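Local coordinates for Serine/threonine-protein kinase Tel1 (PDB 6SKY) that probably phosphorylates serine or threonine followed by glutamine in target proteins, acting as an ATP-dependent kinase that senses DNA damage and activates checkpoint signalling, at residues N1676-L1681 with A1695-I1700; I1700-I1705 with S1728-Y1733; A2288-H2293 with D2389-D2394; Y2381-A2386 with K2416-K2421. All blocks are in the same frame, centred on the assembly; numbering follows the deposited sequence.

Contact 1. Residues N1676-L1681 with A1695-I1700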
loop_
_atom_site.group_PDB
_atom_site.type_symbol
_atom_site.label_atom_id
_atom_site.label_comp_id
_atom_site.label_asym_id
_atom_site.label_seq_id
_atom_site.Cartn_x
_atom_site.Cartn_y
_atom_site.Cartn_z
ATOM N N ASN A 1676 -41.783 -39.268 27.403
ATOM C CA ASN A 1676 -40.396 -39.714 27.382
ATOM C C ASN A 1676 -39.671 -39.325 28.658
ATOM O O ASN A 1676 -38.875 -40.108 29.189
ATOM C CB ASN A 1676 -39.675 -39.145 26.169
ATOM C CG ASN A 1676 -40.089 -39.811 24.893
ATOM O OD1 ASN A 1676 -41.021 -40.600 24.875
ATOM N ND2 ASN A 1676 -39.401 -39.497 23.814
ATOM N N LEU A 1677 -39.935 -38.125 29.173
ATOM C CA LEU A 1677 -39.305 -37.721 30.423
ATOM C C LEU A 1677 -39.720 -38.625 31.571
ATOM O O LEU A 1677 -38.907 -38.938 32.445
ATOM C CB LEU A 1677 -39.649 -36.275 30.745
ATOM C CG LEU A 1677 -38.762 -35.213 30.124
ATOM C CD1 LEU A 1677 -39.155 -33.880 30.668
ATOM C CD2 LEU A 1677 -37.335 -35.504 30.444
ATOM N N ILE A 1678 -40.978 -39.051 31.593
ATOM C CA ILE A 1678 -41.452 -39.908 32.672
ATOM C C ILE A 1678 -40.958 -41.333 32.486
ATOM O O ILE A 1678 -40.608 -42.008 33.455
ATOM C CB ILE A 1678 -42.984 -39.845 32.760
ATOM C CG1 ILE A 1678 -43.426 -38.472 33.249
ATOM C CG2 ILE A 1678 -43.504 -40.901 33.683
ATOM C CD1 ILE A 1678 -44.905 -38.262 33.187
ATOM N N LYS A 1679 -40.908 -41.811 31.246
ATOM C CA LYS A 1679 -40.415 -43.154 30.986
ATOM C C LYS A 1679 -38.952 -43.291 31.366
ATOM O O LYS A 1679 -38.540 -44.327 31.894
ATOM C CB LYS A 1679 -40.608 -43.503 29.517
ATOM C CG LYS A 1679 -40.064 -44.849 29.142
ATOM C CD LYS A 1679 -40.009 -45.010 27.644
ATOM C CE LYS A 1679 -39.008 -44.059 27.037
ATOM N NZ LYS A 1679 -38.978 -44.169 25.560
ATOM N N SER A 1680 -38.146 -42.262 31.108
ATOM C CA SER A 1680 -36.739 -42.353 31.471
ATOM C C SER A 1680 -36.527 -42.462 32.972
ATOM O O SER A 1680 -35.428 -42.820 33.399
ATOM C CB SER A 1680 -35.976 -41.150 30.939
ATOM O OG SER A 1680 -36.127 -40.043 31.802
ATOM N N LEU A 1681 -37.544 -42.170 33.779
ATOM C CA LEU A 1681 -37.428 -42.279 35.225
ATOM C C LEU A 1681 -37.611 -43.701 35.727
ATOM O O LEU A 1681 -37.209 -44.001 36.853
ATOM C CB LEU A 1681 -38.455 -41.380 35.899
ATOM C CG LEU A 1681 -37.931 -40.139 36.588
ATOM C CD1 LEU A 1681 -37.003 -39.405 35.667
ATOM C CD2 LEU A 1681 -39.097 -39.275 36.976
ATOM N N ALA A 1695 -46.364 -45.416 38.618
ATOM C CA ALA A 1695 -47.711 -45.004 38.989
ATOM C C ALA A 1695 -48.270 -43.996 37.995
ATOM O O ALA A 1695 -49.418 -44.117 37.542
ATOM C CB ALA A 1695 -47.704 -44.420 40.398
ATOM N N ALA A 1696 -47.468 -42.985 37.651
ATOM C CA ALA A 1696 -47.899 -41.982 36.687
ATOM C C ALA A 1696 -48.239 -42.613 35.349
ATOM O O ALA A 1696 -49.271 -42.300 34.748
ATOM C CB ALA A 1696 -46.815 -40.925 36.518
ATOM N N LEU A 1697 -47.377 -43.497 34.855
ATOM C CA LEU A 1697 -47.635 -44.107 33.559
ATOM C C LEU A 1697 -48.878 -44.982 33.592
ATOM O O LEU A 1697 -49.636 -45.019 32.617
ATOM C CB LEU A 1697 -46.426 -44.912 33.101
ATOM C CG LEU A 1697 -45.245 -44.095 32.592
ATOM C CD1 LEU A 1697 -44.112 -45.007 32.186
ATOM C CD2 LEU A 1697 -45.673 -43.231 31.433
ATOM N N ARG A 1698 -49.111 -45.695 34.696
ATOM C CA ARG A 1698 -50.322 -46.503 34.793
ATOM C C ARG A 1698 -51.560 -45.624 34.731
ATOM O O ARG A 1698 -52.488 -45.897 33.962
ATOM C CB ARG A 1698 -50.310 -47.337 36.072
ATOM C CG ARG A 1698 -49.716 -48.721 35.892
ATOM C CD ARG A 1698 -49.866 -49.591 37.127
ATOM N NE ARG A 1698 -48.638 -49.679 37.905
ATOM C CZ ARG A 1698 -48.446 -49.064 39.063
ATOM N NH1 ARG A 1698 -49.405 -48.317 39.585
ATOM N NH2 ARG A 1698 -47.297 -49.197 39.701
ATOM N N THR A 1699 -51.579 -44.543 35.514
ATOM C CA THR A 1699 -52.715 -43.626 35.469
ATOM C C THR A 1699 -52.941 -43.088 34.062
ATOM O O THR A 1699 -54.061 -43.132 33.542
ATOM C CB THR A 1699 -52.500 -42.470 36.437
ATOM O OG1 THR A 1699 -52.359 -42.982 37.763
ATOM C CG2 THR A 1699 -53.676 -41.531 36.392
ATOM N N ILE A 1700 -51.882 -42.582 33.428
ATOM C CA ILE A 1700 -52.024 -41.955 32.117
ATOM C C ILE A 1700 -52.536 -42.956 31.096
ATOM O O ILE A 1700 -53.515 -42.695 30.389
ATOM C CB ILE A 1700 -50.691 -41.336 31.667
ATOM C CG1 ILE A 1700 -50.369 -40.102 32.495
ATOM C CG2 ILE A 1700 -50.742 -40.985 30.206
ATOM C CD1 ILE A 1700 -48.980 -39.602 32.284
#
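Ile1678 and Leu1697 meet without any flat group between them: the one guanidinium nearby, that of Arg1698, is turned away from helix 1676-1681, and one of its faces lies over Ala1695 N, 3.9 Å above the plane and displaced toward the rim. The contact itself is aliphatic. The CG2 branch of Ile1678 touches Leu1697 CG at 3.8 Å and Leu1697 CD2 at 3.9 Å, and the two side chains lie alongside one another, pointing opposite ways. Beta-branching lets Ile1678 address two neighbours. With chi1 at -69°, CG2 stands anti to the backbone N and faces Leu1697 and the methyl of Ala1696, whereas CG1, on the N side, carries CD1 to within 4.4 Å of Ile1700 CD1. The other Leu1697 methyl, CD1, reaches the backbone of Lys1679 at its CA, 4.3 Å away; the amine of that lysine leads off and bonds to the carbonyl of Ser1719. Four of the five touching residues are buried, and helix 1783-1789 lays Ile1786 against Ala1696 nearby. The segment axes approach to 10.2 Å with 135° between their N-to-C directions, so the helices run roughly antiparallel but well inclined. Consecutive helices 1670-1684 and 1687-1706, joined by a short turn and packed through apolar side chains, are consistent with the alpha-solenoid architecture of this protein.

Contact 2. Residues I1700-I1705 with S1728-Y1733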
loop_
_atom_site.group_PDB
_atom_site.type_symbol
_atom_site.label_atom_id
_atom_site.label_comp_id
_atom_site.label_asym_id
_atom_site.label_seq_id
_atom_site.Cartn_x
_atom_site.Cartn_y
_atom_site.Cartn_z
ATOM N N ILE A 1700 -51.882 -42.582 33.428
ATOM C CA ILE A 1700 -52.024 -41.955 32.117
ATOM C C ILE A 1700 -52.536 -42.956 31.096
ATOM O O ILE A 1700 -53.515 -42.695 30.389
ATOM C CB ILE A 1700 -50.691 -41.336 31.667
ATOM C CG1 ILE A 1700 -50.369 -40.102 32.495
ATOM C CG2 ILE A 1700 -50.742 -40.985 30.206
ATOM C CD1 ILE A 1700 -48.980 -39.602 32.284
ATOM N N VAL A 1701 -51.885 -44.114 30.990
ATOM C CA VAL A 1701 -52.250 -45.048 29.932
ATOM C C VAL A 1701 -53.636 -45.626 30.176
ATOM O O VAL A 1701 -54.404 -45.837 29.232
ATOM C CB VAL A 1701 -51.191 -46.151 29.793
ATOM C CG1 VAL A 1701 -51.610 -47.149 28.740
ATOM C CG2 VAL A 1701 -49.856 -45.545 29.429
ATOM N N SER A 1702 -53.999 -45.872 31.436
ATOM C CA SER A 1702 -55.329 -46.401 31.703
ATOM C C SER A 1702 -56.401 -45.377 31.357
ATOM O O SER A 1702 -57.392 -45.704 30.693
ATOM C CB SER A 1702 -55.442 -46.829 33.162
ATOM O OG SER A 1702 -55.746 -45.721 33.986
ATOM N N ASP A 1703 -56.218 -44.126 31.793
ATOM C CA ASP A 1703 -57.210 -43.094 31.513
ATOM C C ASP A 1703 -57.231 -42.687 30.049
ATOM O O ASP A 1703 -58.190 -42.048 29.613
ATOM C CB ASP A 1703 -56.957 -41.871 32.387
ATOM C CG ASP A 1703 -57.290 -42.121 33.837
ATOM O OD1 ASP A 1703 -56.925 -43.194 34.357
ATOM O OD2 ASP A 1703 -57.908 -41.237 34.462
ATOM N N ALA A 1704 -56.195 -43.021 29.289
ATOM C CA ALA A 1704 -56.241 -42.828 27.849
ATOM C C ALA A 1704 -56.894 -43.994 27.132
ATOM O O ALA A 1704 -57.512 -43.798 26.081
ATOM C CB ALA A 1704 -54.831 -42.614 27.297
ATOM N N ILE A 1705 -56.766 -45.208 27.669
ATOM C CA ILE A 1705 -57.410 -46.364 27.053
ATOM C C ILE A 1705 -58.913 -46.324 27.288
ATOM O O ILE A 1705 -59.702 -46.560 26.368
ATOM C CB ILE A 1705 -56.790 -47.669 27.582
ATOM C CG1 ILE A 1705 -55.482 -47.973 26.855
ATOM C CG2 ILE A 1705 -57.756 -48.827 27.421
ATOM C CD1 ILE A 1705 -55.663 -48.255 25.386
ATOM N N SER A 1728 -48.920 -51.025 31.913
ATOM C CA SER A 1728 -49.471 -49.770 32.400
ATOM C C SER A 1728 -50.985 -49.730 32.287
ATOM O O SER A 1728 -51.592 -48.692 32.560
ATOM C CB SER A 1728 -48.862 -48.599 31.634
ATOM O OG SER A 1728 -47.457 -48.721 31.568
ATOM N N ASN A 1729 -51.605 -50.835 31.906
ATOM C CA ASN A 1729 -53.029 -50.888 31.617
ATOM C C ASN A 1729 -53.717 -51.718 32.691
ATOM O O ASN A 1729 -53.492 -52.928 32.786
ATOM C CB ASN A 1729 -53.256 -51.477 30.229
ATOM C CG ASN A 1729 -54.686 -51.385 29.787
ATOM O OD1 ASN A 1729 -55.509 -50.748 30.437
ATOM N ND2 ASN A 1729 -54.993 -52.015 28.667
ATOM N N TRP A 1730 -54.545 -51.067 33.506
ATOM C CA TRP A 1730 -55.429 -51.763 34.437
ATOM C C TRP A 1730 -56.607 -52.309 33.636
ATOM O O TRP A 1730 -57.698 -51.738 33.606
ATOM C CB TRP A 1730 -55.911 -50.829 35.533
ATOM C CG TRP A 1730 -54.887 -50.354 36.478
ATOM C CD1 TRP A 1730 -54.379 -49.102 36.559
ATOM C CD2 TRP A 1730 -54.268 -51.109 37.520
ATOM N NE1 TRP A 1730 -53.467 -49.025 37.579
ATOM C CE2 TRP A 1730 -53.383 -50.248 38.185
ATOM C CE3 TRP A 1730 -54.371 -52.432 37.949
ATOM C CZ2 TRP A 1730 -52.608 -50.665 39.256
ATOM C CZ3 TRP A 1730 -53.599 -52.840 39.007
ATOM C CH2 TRP A 1730 -52.729 -51.964 39.649
ATOM N N ASP A 1731 -56.379 -53.442 32.965
ATOM C CA ASP A 1731 -57.360 -53.900 31.981
ATOM C C ASP A 1731 -58.655 -54.359 32.643
ATOM O O ASP A 1731 -59.720 -53.802 32.325
ATOM C CB ASP A 1731 -56.736 -54.965 31.074
ATOM C CG ASP A 1731 -57.527 -55.181 29.799
ATOM O OD1 ASP A 1731 -58.566 -54.511 29.622
ATOM O OD2 ASP A 1731 -57.108 -56.017 28.974
ATOM N N PRO A 1732 -58.658 -55.352 33.548
ATOM C CA PRO A 1732 -59.904 -55.653 34.261
ATOM C C PRO A 1732 -60.129 -54.729 35.445
ATOM O O PRO A 1732 -61.260 -54.332 35.731
ATOM C CB PRO A 1732 -59.710 -57.103 34.726
ATOM C CG PRO A 1732 -58.381 -57.543 34.181
ATOM C CD PRO A 1732 -57.603 -56.299 33.938
ATOM N N TYR A 1733 -59.050 -54.369 36.128
ATOM C CA TYR A 1733 -59.142 -53.778 37.454
ATOM C C TYR A 1733 -59.361 -52.274 37.355
ATOM O O TYR A 1733 -59.687 -51.729 36.298
ATOM C CB TYR A 1733 -57.898 -54.117 38.266
ATOM C CG TYR A 1733 -57.615 -55.596 38.329
ATOM C CD1 TYR A 1733 -56.761 -56.195 37.417
ATOM C CD2 TYR A 1733 -58.211 -56.395 39.290
ATOM C CE1 TYR A 1733 -56.504 -57.544 37.465
ATOM C CE2 TYR A 1733 -57.960 -57.745 39.347
ATOM C CZ TYR A 1733 -57.105 -58.316 38.429
ATOM O OH TYR A 1733 -56.846 -59.666 38.476
#
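Val1701 and Ser1728 point their CA-CB bonds at each other, and their CB atoms come within 3.8 Å. With CG1 anti to the backbone N (chi1 177°), Val1701 CG2 falls anti to the carbonyl carbon and lies 3.9 Å from Ser1728 CB, while CG1 stands nearer the Ser1728 carbonyl oxygen. At the next residue, Ser1702 meets Trp1730 at the rim of the indole: Ser1702 CB lies near the ring plane, 4.2 Å from Trp1730 CD1, which makes this an edge contact and not a stack. Trp1730 is the centre of an inverse gamma turn, a tight bend in the chain that follows helix 1722-1726. At the outer end the amide of Asn1729 swings closer than its CB direction suggests, bringing OD1 to 4.2 Å from Ile1705 CG2. Ser1728 OG bonds to the carbonyl of Leu1724, and Ser1702 OG to that of Thr1699 and weakly to Thr1735 OG1. Each serine therefore offers its CB to the partner segment. The chemistry implies that segments 1700-1705 and 1728-1733 meet by van der Waals packing, with neither charge pairing nor directional bonding between them, and with the weak Ser1702-Thr1735 bond just beyond.

Contact 3. Residues A2288-H2293 with D2389-D2394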
loop_
_atom_site.group_PDB
_atom_site.type_symbol
_atom_site.label_atom_id
_atom_site.label_comp_id
_atom_site.label_asym_id
_atom_site.label_seq_id
_atom_site.Cartn_x
_atom_site.Cartn_y
_atom_site.Cartn_z
ATOM N N ALA A 2288 10.926 -31.026 -10.856
ATOM C CA ALA A 2288 10.887 -30.876 -12.302
ATOM C C ALA A 2288 9.621 -30.167 -12.744
ATOM O O ALA A 2288 9.641 -29.389 -13.699
ATOM C CB ALA A 2288 10.995 -32.239 -12.972
ATOM N N GLY A 2289 8.504 -30.431 -12.075
ATOM C CA GLY A 2289 7.285 -29.721 -12.408
ATOM C C GLY A 2289 7.434 -28.224 -12.253
ATOM O O GLY A 2289 7.024 -27.457 -13.124
ATOM N N GLN A 2290 8.045 -27.790 -11.153
ATOM C CA GLN A 2290 8.251 -26.364 -10.936
ATOM C C GLN A 2290 9.186 -25.775 -11.981
ATOM O O GLN A 2290 8.918 -24.699 -12.526
ATOM C CB GLN A 2290 8.791 -26.130 -9.529
ATOM C CG GLN A 2290 9.067 -24.683 -9.185
ATOM C CD GLN A 2290 7.813 -23.841 -9.106
ATOM O OE1 GLN A 2290 7.274 -23.408 -10.125
ATOM N NE2 GLN A 2290 7.347 -23.591 -7.891
ATOM N N VAL A 2291 10.273 -26.476 -12.300
ATOM C CA VAL A 2291 11.210 -25.961 -13.297
ATOM C C VAL A 2291 10.543 -25.830 -14.663
ATOM O O VAL A 2291 10.695 -24.814 -15.356
ATOM C CB VAL A 2291 12.457 -26.858 -13.360
ATOM C CG1 VAL A 2291 13.384 -26.390 -14.426
ATOM C CG2 VAL A 2291 13.157 -26.852 -12.044
ATOM N N PHE A 2292 9.789 -26.850 -15.071
ATOM C CA PHE A 2292 9.176 -26.847 -16.394
ATOM C C PHE A 2292 8.075 -25.808 -16.495
ATOM O O PHE A 2292 7.941 -25.145 -17.526
ATOM C CB PHE A 2292 8.621 -28.225 -16.715
ATOM C CG PHE A 2292 9.663 -29.259 -16.943
ATOM C CD1 PHE A 2292 10.798 -28.962 -17.642
ATOM C CD2 PHE A 2292 9.498 -30.536 -16.463
ATOM C CE1 PHE A 2292 11.751 -29.913 -17.853
ATOM C CE2 PHE A 2292 10.450 -31.484 -16.672
ATOM C CZ PHE A 2292 11.575 -31.172 -17.368
ATOM N N HIS A 2293 7.272 -25.647 -15.448
ATOM C CA HIS A 2293 6.258 -24.605 -15.481
ATOM C C HIS A 2293 6.889 -23.224 -15.523
ATOM O O HIS A 2293 6.416 -22.344 -16.248
ATOM C CB HIS A 2293 5.341 -24.730 -14.277
ATOM C CG HIS A 2293 4.255 -23.709 -14.246
ATOM N ND1 HIS A 2293 3.153 -23.774 -15.065
ATOM C CD2 HIS A 2293 4.107 -22.592 -13.501
ATOM C CE1 HIS A 2293 2.367 -22.742 -14.822
ATOM N NE2 HIS A 2293 2.925 -22.007 -13.881
ATOM N N ASP A 2389 1.000 -32.561 -10.271
ATOM C CA ASP A 2389 -0.362 -32.052 -10.265
ATOM C C ASP A 2389 -0.462 -30.619 -9.776
ATOM O O ASP A 2389 -1.571 -30.092 -9.683
ATOM C CB ASP A 2389 -1.252 -32.937 -9.396
ATOM C CG ASP A 2389 -1.739 -34.166 -10.120
ATOM O OD1 ASP A 2389 -0.910 -35.040 -10.444
ATOM O OD2 ASP A 2389 -2.959 -34.259 -10.363
ATOM N N GLU A 2390 0.662 -29.982 -9.454
ATOM C CA GLU A 2390 0.614 -28.629 -8.914
ATOM C C GLU A 2390 -0.018 -27.666 -9.903
ATOM O O GLU A 2390 -0.839 -26.826 -9.524
ATOM C CB GLU A 2390 2.015 -28.156 -8.550
ATOM C CG GLU A 2390 2.675 -28.924 -7.438
ATOM C CD GLU A 2390 4.104 -28.466 -7.197
ATOM O OE1 GLU A 2390 4.889 -28.412 -8.169
ATOM O OE2 GLU A 2390 4.441 -28.147 -6.036
ATOM N N HIS A 2391 0.355 -27.771 -11.168
ATOM C CA HIS A 2391 -0.087 -26.851 -12.210
ATOM C C HIS A 2391 -0.923 -27.648 -13.197
ATOM O O HIS A 2391 -0.379 -28.353 -14.048
ATOM C CB HIS A 2391 1.103 -26.197 -12.889
ATOM C CG HIS A 2391 2.182 -25.783 -11.941
ATOM N ND1 HIS A 2391 3.267 -26.581 -11.655
ATOM C CD2 HIS A 2391 2.340 -24.656 -11.210
ATOM C CE1 HIS A 2391 4.049 -25.964 -10.790
ATOM N NE2 HIS A 2391 3.510 -24.793 -10.505
ATOM N N ASP A 2392 -2.243 -27.552 -13.076
ATOM C CA ASP A 2392 -3.139 -28.277 -13.956
ATOM C C ASP A 2392 -4.000 -27.384 -14.824
ATOM O O ASP A 2392 -4.677 -27.897 -15.718
ATOM C CB ASP A 2392 -4.047 -29.214 -13.152
ATOM C CG ASP A 2392 -3.402 -30.547 -12.883
ATOM O OD1 ASP A 2392 -2.270 -30.758 -13.359
ATOM O OD2 ASP A 2392 -4.024 -31.385 -12.201
ATOM N N ASN A 2393 -4.005 -26.079 -14.594
ATOM C CA ASN A 2393 -4.586 -25.171 -15.567
ATOM C C ASN A 2393 -3.633 -24.881 -16.710
ATOM O O ASN A 2393 -3.959 -24.066 -17.575
ATOM C CB ASN A 2393 -5.005 -23.872 -14.891
ATOM C CG ASN A 2393 -5.814 -24.115 -13.649
ATOM O OD1 ASN A 2393 -6.960 -24.552 -13.718
ATOM N ND2 ASN A 2393 -5.221 -23.841 -12.497
ATOM N N ASP A 2394 -2.461 -25.508 -16.714
ATOM C CA ASP A 2394 -1.600 -25.521 -17.880
ATOM C C ASP A 2394 -2.192 -26.330 -19.015
ATOM O O ASP A 2394 -1.722 -26.210 -20.144
ATOM C CB ASP A 2394 -0.232 -26.082 -17.513
ATOM C CG ASP A 2394 0.566 -25.140 -16.649
ATOM O OD1 ASP A 2394 1.811 -25.200 -16.690
ATOM O OD2 ASP A 2394 -0.051 -24.322 -15.941
#
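The backbones of helix 2288-2293 and loop 2389-2394 stay well apart, with the CA atoms of His2293 and His2391 7.5 Å from each other, so side chains bridge the interval. The imidazoles of His2293 and His2391 form an offset stack, centroids 4.0 Å apart and planes only 7° from parallel. Glu2390 CB backs the other face of His2391. At the ring edge, His2293 ND1 donates in plane to Asp2394 OD1 (2.5 Å, a length uncertain at this resolution), using the syn lone pair at a moderately bent N-H...O angle of 145°. This His-carboxylate bond ties helix 2286-2303 of the FAT region to the start of helix 2394-2404. Replacing His2293 by an alanine would probably leave the Asp2394 carboxylate without this donor and one face of His2391 uncovered. Having CG anti to the backbone N (chi1 -179°) carries the His2293 ring away from its helix, with His2391 over one face and Asp2394 at the edge. Gln2290 OE1 approaches His2391 NE2 obliquely, 4.0 Å away and not hydrogen-bonded.

Contact 4. Residues Y2381-A2386 with K2416-K2421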
loop_
_atom_site.group_PDB
_atom_site.type_symbol
_atom_site.label_atom_id
_atom_site.label_comp_id
_atom_site.label_asym_id
_atom_site.label_seq_id
_atom_site.Cartn_x
_atom_site.Cartn_y
_atom_site.Cartn_z
ATOM N N TYR A 2381 5.139 -26.897 -21.451
ATOM C CA TYR A 2381 3.791 -27.106 -20.927
ATOM C C TYR A 2381 3.460 -28.587 -20.867
ATOM O O TYR A 2381 2.940 -29.083 -19.861
ATOM C CB TYR A 2381 2.762 -26.374 -21.781
ATOM C CG TYR A 2381 2.486 -24.975 -21.326
ATOM C CD1 TYR A 2381 2.350 -24.683 -19.994
ATOM C CD2 TYR A 2381 2.381 -23.943 -22.232
ATOM C CE1 TYR A 2381 2.109 -23.413 -19.579
ATOM C CE2 TYR A 2381 2.142 -22.672 -21.821
ATOM C CZ TYR A 2381 2.006 -22.412 -20.494
ATOM O OH TYR A 2381 1.766 -21.134 -20.072
ATOM N N LEU A 2382 3.771 -29.318 -21.936
ATOM C CA LEU A 2382 3.464 -30.741 -21.942
ATOM C C LEU A 2382 4.296 -31.503 -20.921
ATOM O O LEU A 2382 3.800 -32.439 -20.292
ATOM C CB LEU A 2382 3.670 -31.316 -23.335
ATOM C CG LEU A 2382 2.567 -30.941 -24.303
ATOM C CD1 LEU A 2382 2.857 -31.547 -25.630
ATOM C CD2 LEU A 2382 1.246 -31.417 -23.777
ATOM N N LEU A 2383 5.561 -31.128 -20.740
ATOM C CA LEU A 2383 6.376 -31.799 -19.735
ATOM C C LEU A 2383 5.904 -31.474 -18.328
ATOM O O LEU A 2383 5.958 -32.327 -17.442
ATOM C CB LEU A 2383 7.840 -31.421 -19.895
ATOM C CG LEU A 2383 8.573 -31.990 -21.097
ATOM C CD1 LEU A 2383 9.976 -31.467 -21.123
ATOM C CD2 LEU A 2383 8.581 -33.483 -21.042
ATOM N N SER A 2384 5.445 -30.248 -18.096
ATOM C CA SER A 2384 4.973 -29.877 -16.774
ATOM C C SER A 2384 3.666 -30.561 -16.423
ATOM O O SER A 2384 3.422 -30.846 -15.249
ATOM C CB SER A 2384 4.799 -28.373 -16.691
ATOM O OG SER A 2384 3.724 -28.052 -15.842
ATOM N N LEU A 2385 2.801 -30.805 -17.408
ATOM C CA LEU A 2385 1.569 -31.533 -17.122
ATOM C C LEU A 2385 1.843 -32.985 -16.777
ATOM O O LEU A 2385 1.124 -33.574 -15.968
ATOM C CB LEU A 2385 0.620 -31.462 -18.308
ATOM C CG LEU A 2385 -0.122 -30.155 -18.505
ATOM C CD1 LEU A 2385 -0.840 -30.172 -19.822
ATOM C CD2 LEU A 2385 -1.084 -29.967 -17.375
ATOM N N ALA A 2386 2.870 -33.575 -17.374
ATOM C CA ALA A 2386 3.178 -34.981 -17.176
ATOM C C ALA A 2386 3.968 -35.258 -15.911
ATOM O O ALA A 2386 4.182 -36.426 -15.586
ATOM C CB ALA A 2386 3.964 -35.508 -18.370
ATOM N N LYS A 2416 3.232 -33.820 -31.276
ATOM C CA LYS A 2416 3.317 -35.234 -31.607
ATOM C C LYS A 2416 4.366 -35.924 -30.765
ATOM O O LYS A 2416 4.172 -37.060 -30.321
ATOM C CB LYS A 2416 3.639 -35.408 -33.084
ATOM C CG LYS A 2416 3.959 -36.835 -33.448
ATOM C CD LYS A 2416 4.420 -36.954 -34.875
ATOM C CE LYS A 2416 4.801 -38.381 -35.192
ATOM N NZ LYS A 2416 5.249 -38.523 -36.595
ATOM N N LYS A 2417 5.483 -35.247 -30.520
ATOM C CA LYS A 2417 6.561 -35.885 -29.782
ATOM C C LYS A 2417 6.218 -36.058 -28.307
ATOM O O LYS A 2417 6.573 -37.074 -27.704
ATOM C CB LYS A 2417 7.842 -35.083 -29.950
ATOM C CG LYS A 2417 9.074 -35.797 -29.479
ATOM C CD LYS A 2417 10.300 -34.966 -29.750
ATOM C CE LYS A 2417 11.521 -35.573 -29.103
ATOM N NZ LYS A 2417 12.706 -34.698 -29.293
ATOM N N TRP A 2418 5.530 -35.089 -27.698
ATOM C CA TRP A 2418 5.385 -35.105 -26.243
ATOM C C TRP A 2418 3.977 -35.361 -25.717
ATOM O O TRP A 2418 3.796 -35.358 -24.500
ATOM C CB TRP A 2418 5.895 -33.789 -25.648
ATOM C CG TRP A 2418 7.337 -33.584 -25.875
ATOM C CD1 TRP A 2418 7.909 -32.745 -26.771
ATOM C CD2 TRP A 2418 8.404 -34.257 -25.217
ATOM N NE1 TRP A 2418 9.272 -32.840 -26.707
ATOM C CE2 TRP A 2418 9.599 -33.768 -25.757
ATOM C CE3 TRP A 2418 8.464 -35.229 -24.219
ATOM C CZ2 TRP A 2418 10.837 -34.212 -25.335
ATOM C CZ3 TRP A 2418 9.691 -35.665 -23.802
ATOM C CH2 TRP A 2418 10.861 -35.160 -24.357
ATOM N N ILE A 2419 2.980 -35.598 -26.569
ATOM C CA ILE A 2419 1.605 -35.638 -26.076
ATOM C C ILE A 2419 1.249 -36.944 -25.376
ATOM O O ILE A 2419 0.357 -36.952 -24.524
ATOM C CB ILE A 2419 0.625 -35.376 -27.231
ATOM C CG1 ILE A 2419 -0.796 -35.147 -26.722
ATOM C CG2 ILE A 2419 0.620 -36.532 -28.187
ATOM C CD1 ILE A 2419 -0.997 -33.864 -26.002
ATOM N N ASN A 2420 1.923 -38.044 -25.681
ATOM C CA ASN A 2420 1.487 -39.335 -25.165
ATOM C C ASN A 2420 1.913 -39.597 -23.732
ATOM O O ASN A 2420 1.639 -40.683 -23.218
ATOM C CB ASN A 2420 2.004 -40.457 -26.055
ATOM C CG ASN A 2420 1.330 -40.479 -27.391
ATOM O OD1 ASN A 2420 0.208 -40.958 -27.520
ATOM N ND2 ASN A 2420 2.004 -39.955 -28.403
ATOM N N LYS A 2421 2.564 -38.649 -23.074
ATOM C CA LYS A 2421 3.035 -38.846 -21.715
ATOM C C LYS A 2421 2.191 -38.119 -20.691
ATOM O O LYS A 2421 2.420 -38.280 -19.492
ATOM C CB LYS A 2421 4.489 -38.407 -21.603
ATOM C CG LYS A 2421 5.385 -39.182 -22.530
ATOM C CD LYS A 2421 6.737 -38.542 -22.679
ATOM C CE LYS A 2421 7.506 -39.216 -23.791
ATOM N NZ LYS A 2421 8.893 -38.705 -23.887
#
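Leu2382 pushes its forked end into an angle formed by Trp2418 and Ile2419. One prong, Leu2382 CD1, rests on Trp2418 CB at 3.8 Å, and the other, Leu2382 CD2, touches Ile2419 CD1 at 4.0 Å. Although the CA-CB bond of Ile2419 points away, its chain returns: with CG1 anti to the backbone N (chi1 -169°) and a bend at chi2, the terminal methyl comes round to the leucine. Next to it, Leu2383 lies over one face of the indole, its CG above the ring and its CD2 beside the CE3-CZ3 rim, 3.6 Å from Trp2418 CE3. A turn further along, the small methyl of Ala2386 fits against the main chain, with Ala2386 CB 3.4 Å from Lys2421 O, while the aliphatic lysine chain leads off. Phe2398 of the intervening helix 2394-2404 and Val2422 also bear on Leu2382. The end of long helix 2348-2387 is thus packed against segment 2416-2421, the apolar layering of an alpha-solenoid FAT domain.

Overall arrangement
The four contacts form two pairs on opposite sides of the chain's centre. Contacts 1 and 2, centres 13 Å apart, lie in series along helix 1687-1706 and share Ile1700; Arg1698 joins them, its CD lying 3.6 Å from Trp1730 CZ2. Contacts 3 and 4, 11 Å between centres, instead alternate along the chain within the FAT region. Asp2394 links them, with its OD1 3.4 Å from Tyr2381 CD1, and Phe2292 packs on Ser2384. Between the pairs, centres are 69 to 82 Å apart, and even the nearest atoms of contacts 1 and 3 remain about 50 Å from each other. All four lie away from the nucleotide pocket and the magnesium site at Asn2765 and Asp2779.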